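Local coordinates for polyprenyl synthetase (Nonlabens dokdonensis, PDB 6KD7), which probably makes geranylgeranyl diphosphate as a magnesium-dependent prenyltransferase of the FPP/GGPP synthase family, at residues A[248-253]-A[271-276]; A[293-298]-A[318-323]; A[305-308]-A[314-317]. One frame throughout, in Å; residues are numbered along the deposited sequence. Where two conformers were deposited one is given.

Contact 1. Residues A[248-253]-A[271-276]; sequences ATELKE and KETVKV
Leu251 and Val274 carry the apolar part of this helix-to-helix contact, and they do so with a single pair of methyl groups: Leu251 CD2 lies 3.8 Å from Val274 CG1. The two side chains meet at a slant, and across the two segments this is the one methyl pair in contact. In Val274 the touching methyl is the one anti to its backbone N (chi1 170°). Leu251 has a chi1 of -94°, away from the staggered value; its CB leaves the backbone alongside the other helix, and the end of the branch closes the gap. The two residues also mark the closest approach of the backbones, with Leu251 CA and Val274 CA 6.8 Å apart.

Beside this pair lies a looser approach of a carboxylate oxygen to a methyl. Glu250 OE1 stands 4.5 Å from Thr273 CG2, a doubtful approach, since the glutamate was modelled in two conformers. Neither polar group relies on the other helix: in the conformer given, Glu250 OE1 accepts a hydrogen bond from Trp254 NE1, and Thr273 OG1 binds Glu269 O one turn back in its own helix. No hydrogen bond joins the two segments, and the buried surface is a modest 101 Å².

The example shows how a small contact is completed by its surroundings. Leu251 also packs on Ser241 and Ile242 at the end of helix 236-241 and on Phe277, one turn beyond Val274. Val274 in turn touches Phe255 and, in helix 227-230, Ile229. The contact joins the short helix 248-254 to helix 264-281 in a largely helical subunit, its centre about 27 Å from the centre of the chain.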
ATOM      1  N   ALA A 248     -31.694   6.642  22.142  1.00 45.36           N
ATOM      2  CA  ALA A 248     -30.283   7.042  22.348  1.00 44.83           C
ATOM      3  C   ALA A 248     -29.347   5.850  22.139  1.00 47.06           C
ATOM      4  O   ALA A 248     -28.364   5.987  21.409  1.00 47.02           O
ATOM      5  CB  ALA A 248     -30.088   7.624  23.727  1.00 43.57           C
ATOM      6  N   THR A 249     -29.630   4.719  22.775  1.00 48.52           N
ATOM      7  CA  THR A 249     -28.736   3.536  22.736  1.00 45.21           C
ATOM      8  C   THR A 249     -28.598   3.044  21.296  1.00 43.60           C
ATOM      9  O   THR A 249     -27.460   2.858  20.863  1.00 42.06           O
ATOM     10  CB  THR A 249     -29.195   2.408  23.656  1.00 47.81           C
ATOM     11  OG1 THR A 249     -28.800   2.805  24.962  1.00 54.54           O
ATOM     12  CG2 THR A 249     -28.514   1.090  23.365  1.00 51.96           C
ATOM     13  N   GLU A 250     -29.690   2.857  20.535  0.50 40.46           N
ATOM     14  CA  GLU A 250     -29.561   2.313  19.148  0.50 42.67           C
ATOM     15  C   GLU A 250     -29.081   3.411  18.174  0.50 41.82           C
ATOM     16  O   GLU A 250     -28.576   3.031  17.088  0.50 36.32           O
ATOM     17  CB  GLU A 250     -30.815   1.591  18.615  0.50 44.47           C
ATOM     18  CG  GLU A 250     -30.504   0.656  17.425  0.50 44.83           C
ATOM     19  CD  GLU A 250     -31.700   0.031  16.725  0.50 45.12           C
ATOM     20  OE1 GLU A 250     -31.778   0.080  15.452  0.50 33.86           O
ATOM     21  OE2 GLU A 250     -32.571  -0.473  17.463  0.50 46.82           O
ATOM     22  N   LEU A 251     -29.203   4.706  18.507  1.00 41.83           N
ATOM     23  CA  LEU A 251     -28.515   5.759  17.704  1.00 44.76           C
ATOM     24  C   LEU A 251     -27.007   5.676  17.941  1.00 34.50           C
ATOM     25  O   LEU A 251     -26.278   5.661  16.973  1.00 29.39           O
ATOM     26  CB  LEU A 251     -29.028   7.162  18.026  1.00 46.14           C
ATOM     27  CG  LEU A 251     -30.141   7.647  17.113  1.00 49.71           C
ATOM     28  CD1 LEU A 251     -30.691   8.957  17.629  1.00 55.80           C
ATOM     29  CD2 LEU A 251     -29.661   7.779  15.684  1.00 44.59           C
ATOM     30  N   LYS A 252     -26.582   5.580  19.186  1.00 35.08           N
ATOM     31  CA  LYS A 252     -25.139   5.469  19.496  1.00 38.44           C
ATOM     32  C   LYS A 252     -24.562   4.210  18.840  1.00 38.73           C
ATOM     33  O   LYS A 252     -23.403   4.277  18.400  1.00 37.53           O
ATOM     34  CB  LYS A 252     -24.910   5.526  20.994  1.00 38.80           C
ATOM     35  CG  LYS A 252     -25.305   6.859  21.604  1.00 47.23           C
ATOM     36  CD  LYS A 252     -25.021   6.957  23.069  1.00 50.45           C
ATOM     37  CE  LYS A 252     -25.771   8.101  23.705  1.00 57.77           C
ATOM     38  NZ  LYS A 252     -25.251   8.349  25.067  1.00 68.62           N
ATOM     39  N   GLU A 253     -25.359   3.158  18.667  1.00 39.01           N
ATOM     40  CA  GLU A 253     -24.839   1.889  18.102  1.00 42.01           C
ATOM     41  C   GLU A 253     -24.715   2.078  16.603  1.00 37.21           C
ATOM     42  O   GLU A 253     -23.668   1.685  16.049  1.00 34.10           O
ATOM     43  CB  GLU A 253     -25.681   0.688  18.547  1.00 50.43           C
ATOM     44  CG  GLU A 253     -25.257   0.163  19.925  1.00 53.03           C
ATOM     45  CD  GLU A 253     -26.286  -0.728  20.610  1.00 63.92           C
ATOM     46  OE1 GLU A 253     -26.049  -1.131  21.783  1.00 64.62           O
ATOM     47  OE2 GLU A 253     -27.333  -1.017  19.969  1.00 57.19           O
ATOM     48  N   LYS A 271     -28.612   5.026   6.817  1.00 33.72           N
ATOM     49  CA  LYS A 271     -29.145   6.388   6.567  1.00 36.99           C
ATOM     50  C   LYS A 271     -30.665   6.408   6.740  1.00 40.78           C
ATOM     51  O   LYS A 271     -31.140   7.270   7.473  1.00 36.50           O
ATOM     52  CB  LYS A 271     -28.761   6.846   5.162  1.00 36.22           C
ATOM     53  CG  LYS A 271     -27.271   7.018   4.928  1.00 34.84           C
ATOM     54  CD  LYS A 271     -26.941   7.512   3.549  1.00 33.16           C
ATOM     55  CE  LYS A 271     -25.466   7.758   3.347  1.00 32.49           C
ATOM     56  NZ  LYS A 271     -25.189   8.285   1.997  1.00 36.33           N
ATOM     57  N   GLU A 272     -31.375   5.432   6.172  1.00 39.47           N
ATOM     58  CA  GLU A 272     -32.862   5.391   6.296  1.00 39.60           C
ATOM     59  C   GLU A 272     -33.229   5.197   7.755  1.00 36.91           C
ATOM     60  O   GLU A 272     -34.082   5.945   8.267  1.00 39.87           O
ATOM     61  CB  GLU A 272     -33.501   4.375   5.344  1.00 46.41           C
ATOM     62  CG  GLU A 272     -33.423   4.805   3.877  1.00 60.51           C
ATOM     63  CD  GLU A 272     -33.640   6.308   3.593  1.00 72.34           C
ATOM     64  OE1 GLU A 272     -34.584   6.932   4.198  1.00 67.25           O
ATOM     65  OE2 GLU A 272     -32.839   6.884   2.797  1.00 70.72           O
ATOM     66  N   THR A 273     -32.537   4.314   8.464  1.00 38.58           N
ATOM     67  CA  THR A 273     -32.915   3.986   9.855  1.00 37.49           C
ATOM     68  C   THR A 273     -32.605   5.166  10.764  1.00 38.39           C
ATOM     69  O   THR A 273     -33.465   5.505  11.643  1.00 40.20           O
ATOM     70  CB  THR A 273     -32.187   2.734  10.357  1.00 40.23           C
ATOM     71  OG1 THR A 273     -32.322   1.712   9.370  1.00 42.29           O
ATOM     72  CG2 THR A 273     -32.733   2.295  11.689  1.00 36.89           C
ATOM     73  N   VAL A 274     -31.414   5.759  10.607  1.00 38.62           N
ATOM     74  CA  VAL A 274     -31.041   6.921  11.467  1.00 37.68           C
ATOM     75  C   VAL A 274     -31.987   8.092  11.151  1.00 34.52           C
ATOM     76  O   VAL A 274     -32.472   8.722  12.098  1.00 33.52           O
ATOM     77  CB  VAL A 274     -29.566   7.296  11.301  1.00 39.68           C
ATOM     78  CG1 VAL A 274     -29.252   8.617  11.992  1.00 38.14           C
ATOM     79  CG2 VAL A 274     -28.686   6.180  11.829  1.00 39.77           C
ATOM     80  N   LYS A 275     -32.273   8.360   9.875  1.00 34.83           N
ATOM     81  CA  LYS A 275     -33.263   9.420   9.500  1.00 37.57           C
ATOM     82  C   LYS A 275     -34.562   9.172  10.273  1.00 40.76           C
ATOM     83  O   LYS A 275     -35.044  10.116  10.972  1.00 40.80           O
ATOM     84  CB  LYS A 275     -33.438   9.505   7.987  1.00 37.03           C
ATOM     85  CG  LYS A 275     -32.285  10.233   7.309  1.00 38.08           C
ATOM     86  CD  LYS A 275     -32.225  10.074   5.816  1.00 41.69           C
ATOM     87  CE  LYS A 275     -33.474  10.608   5.154  1.00 50.97           C
ATOM     88  NZ  LYS A 275     -33.180  10.977   3.755  1.00 56.99           N
ATOM     89  N   VAL A 276     -35.032   7.923  10.321  1.00 40.40           N
ATOM     90  CA  VAL A 276     -36.309   7.636  11.037  1.00 38.62           C
ATOM     91  C   VAL A 276     -36.124   7.928  12.521  1.00 39.72           C
ATOM     92  O   VAL A 276     -37.056   8.522  13.111  1.00 43.75           O
ATOM     93  CB  VAL A 276     -36.812   6.205  10.770  1.00 41.06           C
ATOM     94  CG1 VAL A 276     -37.996   5.877  11.668  1.00 41.58           C
ATOM     95  CG2 VAL A 276     -37.144   6.009   9.288  1.00 37.72           C
TER

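Contact 2. Residues A[293-298]-A[318-323]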
ATOM      1  N   SER A 293     -35.447  29.708  15.559  1.00 30.70           N
ATOM      2  CA  SER A 293     -35.078  30.551  16.708  1.00 34.23           C
ATOM      3  C   SER A 293     -33.911  31.480  16.332  1.00 41.58           C
ATOM      4  O   SER A 293     -33.974  32.689  16.646  1.00 41.86           O
ATOM      5  CB  SER A 293     -34.790  29.675  17.857  1.00 32.32           C
ATOM      6  OG  SER A 293     -34.258  30.441  18.919  1.00 35.40           O
ATOM      7  N   TYR A 294     -32.881  30.946  15.678  1.00 39.07           N
ATOM      8  CA  TYR A 294     -31.742  31.789  15.233  1.00 34.04           C
ATOM      9  C   TYR A 294     -32.204  32.785  14.167  1.00 33.70           C
ATOM     10  O   TYR A 294     -31.696  33.889  14.138  1.00 30.76           O
ATOM     11  CB  TYR A 294     -30.533  30.959  14.811  1.00 32.35           C
ATOM     12  CG  TYR A 294     -29.733  30.458  15.979  1.00 30.31           C
ATOM     13  CD1 TYR A 294     -28.967  31.321  16.736  1.00 29.67           C
ATOM     14  CD2 TYR A 294     -29.769  29.130  16.347  1.00 32.57           C
ATOM     15  CE1 TYR A 294     -28.244  30.877  17.824  1.00 29.32           C
ATOM     16  CE2 TYR A 294     -29.045  28.665  17.427  1.00 33.61           C
ATOM     17  CZ  TYR A 294     -28.284  29.543  18.171  1.00 33.01           C
ATOM     18  OH  TYR A 294     -27.573  29.091  19.233  1.00 36.55           O
ATOM     19  N   THR A 295     -33.094  32.354  13.278  1.00 34.45           N
ATOM     20  CA  THR A 295     -33.592  33.264  12.221  1.00 34.40           C
ATOM     21  C   THR A 295     -34.326  34.438  12.871  1.00 37.30           C
ATOM     22  O   THR A 295     -34.071  35.558  12.472  1.00 38.12           O
ATOM     23  CB  THR A 295     -34.499  32.532  11.232  1.00 40.19           C
ATOM     24  OG1 THR A 295     -33.771  31.429  10.708  1.00 39.99           O
ATOM     25  CG2 THR A 295     -34.937  33.419  10.091  1.00 39.09           C
ATOM     26  N   GLN A 296     -35.156  34.171  13.875  1.00 38.85           N
ATOM     27  CA  GLN A 296     -35.908  35.245  14.564  1.00 40.13           C
ATOM     28  C   GLN A 296     -34.911  36.185  15.242  1.00 42.68           C
ATOM     29  O   GLN A 296     -35.045  37.389  15.068  1.00 41.70           O
ATOM     30  CB  GLN A 296     -36.917  34.653  15.546  1.00 40.57           C
ATOM     31  CG  GLN A 296     -38.126  34.027  14.865  1.00 49.81           C
ATOM     32  CD  GLN A 296     -38.764  34.906  13.815  1.00 55.35           C
ATOM     33  OE1 GLN A 296     -38.942  36.100  14.002  1.00 59.33           O
ATOM     34  NE2 GLN A 296     -39.125  34.313  12.693  1.00 54.17           N
ATOM     35  N   LYS A 297     -33.882  35.633  15.876  1.00 36.15           N
ATOM     36  CA  LYS A 297     -32.863  36.461  16.562  1.00 35.07           C
ATOM     37  C   LYS A 297     -32.216  37.379  15.523  1.00 34.61           C
ATOM     38  O   LYS A 297     -32.005  38.544  15.831  1.00 33.48           O
ATOM     39  CB  LYS A 297     -31.797  35.559  17.186  1.00 38.65           C
ATOM     40  CG  LYS A 297     -32.251  34.732  18.376  1.00 45.15           C
ATOM     41  CD  LYS A 297     -31.099  34.133  19.134  1.00 55.66           C
ATOM     42  CE  LYS A 297     -31.501  33.446  20.418  1.00 62.35           C
ATOM     43  NZ  LYS A 297     -30.371  33.405  21.373  1.00 71.72           N
ATOM     44  N   ALA A 298     -31.944  36.851  14.334  1.00 33.23           N
ATOM     45  CA  ALA A 298     -31.338  37.633  13.236  1.00 34.38           C
ATOM     46  C   ALA A 298     -32.299  38.739  12.786  1.00 36.97           C
ATOM     47  O   ALA A 298     -31.827  39.836  12.522  1.00 33.65           O
ATOM     48  CB  ALA A 298     -30.991  36.723  12.094  1.00 33.68           C
ATOM     49  N   PHE A 318     -33.893  38.893   2.449  1.00 36.92           N
ATOM     50  CA  PHE A 318     -32.688  38.126   2.051  1.00 37.60           C
ATOM     51  C   PHE A 318     -32.461  36.985   3.067  1.00 37.88           C
ATOM     52  O   PHE A 318     -32.233  35.869   2.665  1.00 42.23           O
ATOM     53  CB  PHE A 318     -31.496  39.054   1.912  1.00 37.20           C
ATOM     54  CG  PHE A 318     -30.179  38.340   1.962  1.00 35.60           C
ATOM     55  CD1 PHE A 318     -29.578  38.080   3.177  1.00 35.92           C
ATOM     56  CD2 PHE A 318     -29.541  37.960   0.799  1.00 38.48           C
ATOM     57  CE1 PHE A 318     -28.352  37.451   3.221  1.00 35.17           C
ATOM     58  CE2 PHE A 318     -28.337  37.290   0.854  1.00 39.27           C
ATOM     59  CZ  PHE A 318     -27.750  37.043   2.065  1.00 35.22           C
ATOM     60  N   SER A 319     -32.642  37.269   4.344  1.00 34.35           N
ATOM     61  CA  SER A 319     -32.469  36.332   5.462  1.00 37.96           C
ATOM     62  C   SER A 319     -33.500  35.214   5.324  1.00 45.75           C
ATOM     63  O   SER A 319     -33.136  34.044   5.499  1.00 43.08           O
ATOM     64  CB  SER A 319     -32.589  37.025   6.787  1.00 33.95           C
ATOM     65  OG  SER A 319     -31.574  37.998   6.928  1.00 35.02           O
ATOM     66  N   LEU A 320     -34.752  35.559   5.054  1.00 45.52           N
ATOM     67  CA  LEU A 320     -35.806  34.533   4.893  1.00 44.24           C
ATOM     68  C   LEU A 320     -35.518  33.719   3.614  1.00 40.99           C
ATOM     69  O   LEU A 320     -35.476  32.525   3.730  1.00 42.75           O
ATOM     70  CB  LEU A 320     -37.180  35.200   4.925  1.00 46.37           C
ATOM     71  CG  LEU A 320     -37.573  35.846   6.262  1.00 41.61           C
ATOM     72  CD1 LEU A 320     -38.821  36.704   6.095  1.00 45.53           C
ATOM     73  CD2 LEU A 320     -37.796  34.826   7.353  1.00 45.39           C
ATOM     74  N   GLN A 321     -35.154  34.353   2.513  1.00 38.28           N
ATOM     75  CA  GLN A 321     -34.867  33.573   1.289  1.00 43.88           C
ATOM     76  C   GLN A 321     -33.698  32.607   1.537  1.00 48.00           C
ATOM     77  O   GLN A 321     -33.783  31.480   1.072  1.00 47.43           O
ATOM     78  CB  GLN A 321     -34.552  34.531   0.144  1.00 49.08           C
ATOM     79  CG  GLN A 321     -34.263  33.828  -1.171  1.00 67.87           C
ATOM     80  CD  GLN A 321     -33.514  34.698  -2.150  1.00 86.14           C
ATOM     81  OE1 GLN A 321     -33.975  35.765  -2.544  1.00 85.44           O
ATOM     82  NE2 GLN A 321     -32.340  34.238  -2.557  1.00 96.01           N
ATOM     83  N   LEU A 322     -32.674  33.029   2.281  1.00 45.14           N
ATOM     84  CA  LEU A 322     -31.442  32.222   2.503  1.00 40.10           C
ATOM     85  C   LEU A 322     -31.844  30.939   3.232  1.00 39.74           C
ATOM     86  O   LEU A 322     -31.325  29.890   2.873  1.00 37.98           O
ATOM     87  CB  LEU A 322     -30.429  33.007   3.344  1.00 41.72           C
ATOM     88  CG  LEU A 322     -29.080  32.321   3.570  1.00 40.26           C
ATOM     89  CD1 LEU A 322     -28.303  32.172   2.270  1.00 38.71           C
ATOM     90  CD2 LEU A 322     -28.259  33.073   4.602  1.00 38.34           C
ATOM     91  N   MET A 323     -32.816  31.038   4.133  1.00 35.98           N
ATOM     92  CA  MET A 323     -33.264  29.934   5.021  1.00 38.30           C
ATOM     93  C   MET A 323     -34.379  29.123   4.352  1.00 42.75           C
ATOM     94  O   MET A 323     -35.096  28.424   5.057  1.00 43.98           O
ATOM     95  CB  MET A 323     -33.767  30.509   6.344  1.00 38.57           C
ATOM     96  CG  MET A 323     -32.938  30.111   7.543  1.00 48.01           C
ATOM     97  SD  MET A 323     -31.166  30.231   7.312  1.00 43.28           S
ATOM     98  CE  MET A 323     -30.914  31.989   7.506  1.00 57.38           C
TER
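Thr295 faces the neighbouring helix with both branches of its side chain, and each branch meets a different residue of segment 318-323. The hydroxyl oxygen comes up against a methylene of Met323, with Thr295 OG1 3.5 Å from Met323 CG. The methyl, anti to the backbone N, approaches a leucine branch at a slightly looser fit: Thr295 CG2 to Leu320 CD2 is 4.2 Å. Leu320 and Met323 are three residues apart, and the threonine is thus received by two side chains almost one turn from each other.

Against Met323 the arrangement is one of passing alongside, the two side chains running in opposite senses. The methionine chain is bent at both chi2 (45°) and chi3 (79°), and it is CG that meets the hydroxyl; the side chain also touches Leu201 of helix 188-215 and Ile291 of helix 283-303. Met323 is the first residue to leave the helix, and its N makes only weak bonds back to Ser319 O and Leu320 O.

The segments run antiparallel, closest at Thr295 CA and Ser319 CA, 7.5 Å apart. Ser319 and Ala298 also point toward the opposing segment but do not come into contact with it, and Ser319 OG is bonded to Tyr197 OH and Leu315 O. Arg325, following the helix, packs on both Thr295 and Leu320.

The polar atom at the heart of the contact is satisfied from within: Thr295 OG1 hydrogen-bonds Ile291 O of its own helix, and no hydrogen bond crosses to segment 318-323. A buried hydroxyl paired in this way can act as a packing surface, and this interface accordingly depends on van der Waals fit although an oxygen sits in its middle.

Contact 3. Residues A[305-308]-A[314-317]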
ATOM      1  N   LEU A 305     -30.684  47.764  13.624  1.00 34.02           N
ATOM      2  CA  LEU A 305     -29.562  48.366  12.870  1.00 38.25           C
ATOM      3  C   LEU A 305     -29.878  49.824  12.533  1.00 43.49           C
ATOM      4  O   LEU A 305     -31.047  50.156  12.356  1.00 35.91           O
ATOM      5  CB  LEU A 305     -29.349  47.548  11.598  1.00 36.27           C
ATOM      6  CG  LEU A 305     -28.796  46.144  11.820  1.00 38.35           C
ATOM      7  CD1 LEU A 305     -28.827  45.357  10.531  1.00 35.73           C
ATOM      8  CD2 LEU A 305     -27.386  46.206  12.372  1.00 38.88           C
ATOM      9  N   SER A 306     -28.838  50.646  12.424  1.00 36.71           N
ATOM     10  CA  SER A 306     -28.986  52.062  12.025  1.00 34.09           C
ATOM     11  C   SER A 306     -28.968  52.135  10.499  1.00 29.16           C
ATOM     12  O   SER A 306     -27.984  52.587   9.940  1.00 28.10           O
ATOM     13  CB  SER A 306     -27.909  52.892  12.642  1.00 38.77           C
ATOM     14  OG  SER A 306     -28.105  54.253  12.343  1.00 40.22           O
ATOM     15  N   ILE A 307     -30.033  51.653   9.868  1.00 32.13           N
ATOM     16  CA  ILE A 307     -30.191  51.640   8.386  1.00 32.39           C
ATOM     17  C   ILE A 307     -31.634  52.048   8.052  1.00 28.01           C
ATOM     18  O   ILE A 307     -32.471  52.007   8.943  1.00 25.43           O
ATOM     19  CB  ILE A 307     -29.841  50.261   7.795  1.00 36.32           C
ATOM     20  CG1 ILE A 307     -30.773  49.164   8.307  1.00 37.39           C
ATOM     21  CG2 ILE A 307     -28.387  49.902   8.027  1.00 37.26           C
ATOM     22  CD1 ILE A 307     -30.439  47.801   7.790  1.00 40.62           C
ATOM     23  N   ALA A 308     -31.877  52.461   6.812  1.00 28.99           N
ATOM     24  CA  ALA A 308     -33.217  52.886   6.355  1.00 34.97           C
ATOM     25  C   ALA A 308     -34.187  51.701   6.380  1.00 39.95           C
ATOM     26  O   ALA A 308     -33.757  50.596   6.086  1.00 41.55           O
ATOM     27  CB  ALA A 308     -33.100  53.452   4.970  1.00 32.73           C
ATOM     28  N   GLN A 314     -35.205  44.732   2.823  1.00 44.67           N
ATOM     29  CA  GLN A 314     -34.358  43.986   1.865  1.00 44.82           C
ATOM     30  C   GLN A 314     -33.597  42.908   2.657  1.00 46.83           C
ATOM     31  O   GLN A 314     -33.643  41.745   2.259  1.00 39.49           O
ATOM     32  CB  GLN A 314     -33.475  44.927   1.064  1.00 50.29           C
ATOM     33  CG  GLN A 314     -34.256  45.569  -0.077  1.00 61.84           C
ATOM     34  CD  GLN A 314     -33.550  46.741  -0.713  1.00 66.14           C
ATOM     35  OE1 GLN A 314     -32.358  46.681  -1.015  1.00 58.03           O
ATOM     36  NE2 GLN A 314     -34.300  47.815  -0.931  1.00 74.45           N
ATOM     37  N   LEU A 315     -33.001  43.270   3.786  1.00 41.55           N
ATOM     38  CA  LEU A 315     -32.158  42.351   4.580  1.00 44.00           C
ATOM     39  C   LEU A 315     -33.058  41.274   5.171  1.00 42.50           C
ATOM     40  O   LEU A 315     -32.580  40.152   5.315  1.00 35.39           O
ATOM     41  CB  LEU A 315     -31.472  43.120   5.700  1.00 43.94           C
ATOM     42  CG  LEU A 315     -30.052  42.707   6.036  1.00 45.52           C
ATOM     43  CD1 LEU A 315     -29.192  42.637   4.783  1.00 46.97           C
ATOM     44  CD2 LEU A 315     -29.463  43.700   7.046  1.00 45.14           C
ATOM     45  N   THR A 316     -34.282  41.634   5.559  1.00 39.83           N
ATOM     46  CA  THR A 316     -35.210  40.703   6.233  1.00 39.18           C
ATOM     47  C   THR A 316     -35.614  39.638   5.209  1.00 41.86           C
ATOM     48  O   THR A 316     -35.591  38.453   5.553  1.00 40.28           O
ATOM     49  CB  THR A 316     -36.422  41.403   6.848  1.00 33.34           C
ATOM     50  OG1 THR A 316     -36.009  42.126   8.000  1.00 33.94           O
ATOM     51  CG2 THR A 316     -37.490  40.429   7.304  1.00 31.87           C
ATOM     52  N   ASP A 317     -35.907  40.069   3.995  1.00 37.66           N
ATOM     53  CA  ASP A 317     -36.282  39.193   2.868  1.00 39.82           C
ATOM     54  C   ASP A 317     -35.091  38.328   2.488  1.00 41.28           C
ATOM     55  O   ASP A 317     -35.309  37.183   2.100  1.00 43.54           O
ATOM     56  CB  ASP A 317     -36.706  39.981   1.623  1.00 39.08           C
ATOM     57  CG  ASP A 317     -38.088  40.614   1.792  1.00 49.30           C
ATOM     58  OD1 ASP A 317     -38.800  40.232   2.798  1.00 41.97           O
ATOM     59  OD2 ASP A 317     -38.444  41.509   0.941  1.00 50.25           O
TER
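Leu305, which follows helix 283-303, sends one methyl to the helix that the chain is about to enter: Leu305 CD1 is 3.9 Å from Leu315 CD2. The two leucines cross at about a right angle and touch end on. In Leu305, CG lies beside the backbone N and opposite the carbonyl carbon (chi1 -69°), which aims the side chain at the helix.

Ser306 turns the chain. It is the centre of an inverse gamma turn closed by a weak bond from Ile307 N to Leu305 O, and its own N is bound by Glu190 OE2. After the turn, Ile307 faces the helix again. From there the extended end of its longer branch arrives at the same leucine methyl, with Ile307 CD1 4.3 Å from Leu315 CD2, so one methyl serves two partners. Ala308 then takes the N-cap position of helix 309-322.

The loop is in this way folded back on the second turn of the helix it introduces. Tyr54 of helix 42-54 packs on both Leu305 and Ile307, Leu193 and Ile194 of helix 188-215 line Leu305, and Leu315 reaches Met49, Met53, Tyr197 and Ile302, so that helix 309-322 lies against helices 42-54, 188-215 and 283-303.

Contacts 2 and 3 belong together. Their centres are about 12 Å apart, both draw on helix 309-322, and the segments of contact 3 fall within the span between those of contact 2, so contact 3 lies at the turn of a helical hairpin whose arms, 283-303 and 309-322, meet in contact 2. Contact 1 comes earlier in the chain, closes before contact 2 opens, and lies apart, its centre about 29 Å from that of contact 2 and 42 Å from that of contact 3. The link is sequential: helix 264-281 leads directly into helix 283-303. In contact 2 the Met323 side chain lies about 11 Å from the bound pyrophosphate, too far to touch it.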